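BAG family molecular chaperone regulator 3 (Arabidopsis thaliana, PDB 4HWF) is a co-chaperone whose BAG domain binds the ATPase domain of Hsp70 chaperones, probably regulating programmed cell death and stress responses. Local coordinates at residues A[6-10]-A[52-56]. Sequence-based numbering, arbitrary orientation.
Sequences SISDI and RLDAI
The guanidinium of Arg52 meets Ile10 at its edge: CG1 of Ile10 lies in the plane of the group, 3.9 Å from NE of Arg52, and the carbonyl O of Ser6 is also near that plane, though too far from NH2 to bond. This is one end of the BAG domain's three-helix bundle, where helix 3-29 and helix 36-57 run antiparallel; the axes of the segments 6-10 and 52-56 come within 10.2 Å, at 159° between their directions. The arginine chain bends at CG-CD (chi3 35°), which brings its charged end back toward the first helix. Arginine suits this border because its aliphatic part packs, CB against CD1 of Ile10, while its charge remains at the surface; Asp9, with OD2 5.7 Å from NH2 of Arg52, may add a loose electrostatic attraction.

Ile10, buried, supplies the central apolar wedge. Its CD1 reaches the backbone of the opposite helix, 3.7 Å from the N of Leu53, and also meets CD1 of Ile56 at 3.8 Å. Shortening this isoleucine to an alanine would take away CG1, CG2 and CD1, and would probably leave a gap between the helices beside Leu53 and Ile56 and the Arg52 side chain without the surface it rests against. Ile7, exposed to solvent, sets CG1 against both CD1 of Leu53 and CG2 of Ile56; leucine, with CG anti to its backbone N (chi1 -179°), swings that methyl toward the first helix although the bond from its CA to its CB does not point there. On the far side of helix 36-57, Asp54 forms a salt bridge with Arg72 and Ala55 touches Met65, both on helix 62-86, so the middle helix packs on two partners. The short side chain of Ser6 lets one methyl come close: its CB lies 3.5 Å from CD1 of Ile56, a tight carbon pair.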
ATOM      1  N   SER A   6     -17.319  -0.677   6.771  1.00 32.48           N
ATOM      2  CA  SER A   6     -16.135  -1.441   6.396  1.00 33.24           C
ATOM      3  C   SER A   6     -15.070  -0.519   5.838  1.00 29.20           C
ATOM      4  O   SER A   6     -13.910  -0.629   6.205  1.00 27.72           O
ATOM      5  CB  SER A   6     -16.469  -2.534   5.384  1.00 33.81           C
ATOM      6  OG  SER A   6     -17.279  -3.527   5.973  1.00 38.60           O
ATOM      7  N   ILE A   7     -15.459   0.402   4.960  1.00 27.95           N
ATOM      8  CA  ILE A   7     -14.486   1.340   4.409  1.00 28.27           C
ATOM      9  C   ILE A   7     -13.866   2.213   5.501  1.00 28.55           C
ATOM     10  O   ILE A   7     -12.657   2.454   5.500  1.00 28.01           O
ATOM     11  CB  ILE A   7     -15.078   2.213   3.285  1.00 30.46           C
ATOM     12  CG1 ILE A   7     -15.448   1.339   2.080  1.00 28.32           C
ATOM     13  CG2 ILE A   7     -14.082   3.294   2.866  1.00 27.92           C
ATOM     14  CD1 ILE A   7     -16.156   2.093   0.968  1.00 29.26           C
ATOM     15  N   SER A   8     -14.692   2.672   6.435  1.00 29.46           N
ATOM     16  CA  SER A   8     -14.200   3.412   7.598  1.00 32.68           C
ATOM     17  C   SER A   8     -13.130   2.657   8.371  1.00 29.32           C
ATOM     18  O   SER A   8     -12.099   3.222   8.720  1.00 29.60           O
ATOM     19  CB  SER A   8     -15.346   3.734   8.557  1.00 34.46           C
ATOM     20  OG  SER A   8     -16.063   4.864   8.118  1.00 42.45           O
ATOM     21  N   ASP A   9     -13.397   1.389   8.663  1.00 33.77           N
ATOM     22  CA  ASP A   9     -12.462   0.571   9.432  1.00 35.05           C
ATOM     23  C   ASP A   9     -11.145   0.408   8.683  1.00 33.38           C
ATOM     24  O   ASP A   9     -10.073   0.412   9.277  1.00 33.30           O
ATOM     25  CB  ASP A   9     -13.070  -0.800   9.732  1.00 36.92           C
ATOM     26  CG  ASP A   9     -14.350  -0.706  10.555  1.00 45.40           C
ATOM     27  OD1 ASP A   9     -14.579   0.351  11.190  1.00 48.54           O
ATOM     28  OD2 ASP A   9     -15.128  -1.693  10.572  1.00 47.46           O
ATOM     29  N   ILE A  10     -11.232   0.265   7.367  1.00 28.39           N
ATOM     30  CA  ILE A  10     -10.035   0.145   6.554  1.00 26.02           C
ATOM     31  C   ILE A  10      -9.229   1.435   6.634  1.00 27.61           C
ATOM     32  O   ILE A  10      -8.008   1.413   6.788  1.00 24.86           O
ATOM     33  CB  ILE A  10     -10.394  -0.195   5.089  1.00 25.81           C
ATOM     34  CG1 ILE A  10     -10.913  -1.634   5.002  1.00 27.67           C
ATOM     35  CG2 ILE A  10      -9.197  -0.015   4.191  1.00 22.71           C
ATOM     36  CD1 ILE A  10     -11.622  -1.952   3.689  1.00 26.27           C
ATOM     37  N   ARG A  52      -9.084  -5.909   0.699  1.00 22.11           N
ATOM     38  CA  ARG A  52     -10.404  -5.768   1.314  1.00 25.30           C
ATOM     39  C   ARG A  52     -11.166  -4.582   0.731  1.00 23.76           C
ATOM     40  O   ARG A  52     -12.373  -4.654   0.516  1.00 23.32           O
ATOM     41  CB  ARG A  52     -10.317  -5.578   2.830  1.00 27.06           C
ATOM     42  CG  ARG A  52      -9.918  -6.796   3.595  1.00 36.43           C
ATOM     43  CD  ARG A  52      -9.820  -6.477   5.084  1.00 40.91           C
ATOM     44  NE  ARG A  52     -10.817  -5.489   5.513  1.00 44.29           N
ATOM     45  CZ  ARG A  52     -12.014  -5.788   6.016  1.00 51.09           C
ATOM     46  NH1 ARG A  52     -12.388  -7.059   6.146  1.00 53.96           N
ATOM     47  NH2 ARG A  52     -12.841  -4.813   6.396  1.00 52.05           N
ATOM     48  N   LEU A  53     -10.457  -3.487   0.503  1.00 20.15           N
ATOM     49  CA  LEU A  53     -11.081  -2.263  -0.005  1.00 20.97           C
ATOM     50  C   LEU A  53     -11.606  -2.502  -1.422  1.00 21.30           C
ATOM     51  O   LEU A  53     -12.755  -2.186  -1.734  1.00 20.84           O
ATOM     52  CB  LEU A  53     -10.063  -1.117  -0.011  1.00 21.48           C
ATOM     53  CG  LEU A  53     -10.585   0.245  -0.489  1.00 24.65           C
ATOM     54  CD1 LEU A  53     -11.784   0.706   0.361  1.00 24.93           C
ATOM     55  CD2 LEU A  53      -9.479   1.294  -0.503  1.00 26.83           C
ATOM     56  N   ASP A  54     -10.750  -3.072  -2.262  1.00 21.93           N
ATOM     57  CA  ASP A  54     -11.109  -3.398  -3.639  1.00 22.56           C
ATOM     58  C   ASP A  54     -12.299  -4.343  -3.729  1.00 23.75           C
ATOM     59  O   ASP A  54     -13.166  -4.171  -4.588  1.00 22.47           O
ATOM     60  CB  ASP A  54      -9.913  -3.969  -4.401  1.00 23.38           C
ATOM     61  CG  ASP A  54      -8.908  -2.892  -4.796  1.00 29.39           C
ATOM     62  OD1 ASP A  54      -9.250  -1.689  -4.658  1.00 31.32           O
ATOM     63  OD2 ASP A  54      -7.788  -3.249  -5.239  1.00 25.62           O
ATOM     64  N   ALA A  55     -12.343  -5.332  -2.840  1.00 20.04           N
ATOM     65  CA  ALA A  55     -13.458  -6.281  -2.819  1.00 20.44           C
ATOM     66  C   ALA A  55     -14.783  -5.547  -2.525  1.00 23.37           C
ATOM     67  O   ALA A  55     -15.847  -5.892  -3.062  1.00 20.06           O
ATOM     68  CB  ALA A  55     -13.197  -7.380  -1.777  1.00 19.48           C
ATOM     69  N   ILE A  56     -14.714  -4.533  -1.671  1.00 21.53           N
ATOM     70  CA  ILE A  56     -15.889  -3.709  -1.380  1.00 23.69           C
ATOM     71  C   ILE A  56     -16.272  -2.837  -2.585  1.00 20.88           C
ATOM     72  O   ILE A  56     -17.426  -2.816  -3.021  1.00 25.07           O
ATOM     73  CB  ILE A  56     -15.656  -2.824  -0.113  1.00 24.08           C
ATOM     74  CG1 ILE A  56     -15.662  -3.691   1.152  1.00 23.39           C
ATOM     75  CG2 ILE A  56     -16.704  -1.723  -0.018  1.00 26.62           C
ATOM     76  CD1 ILE A  56     -14.943  -3.049   2.331  1.00 27.30           C
TER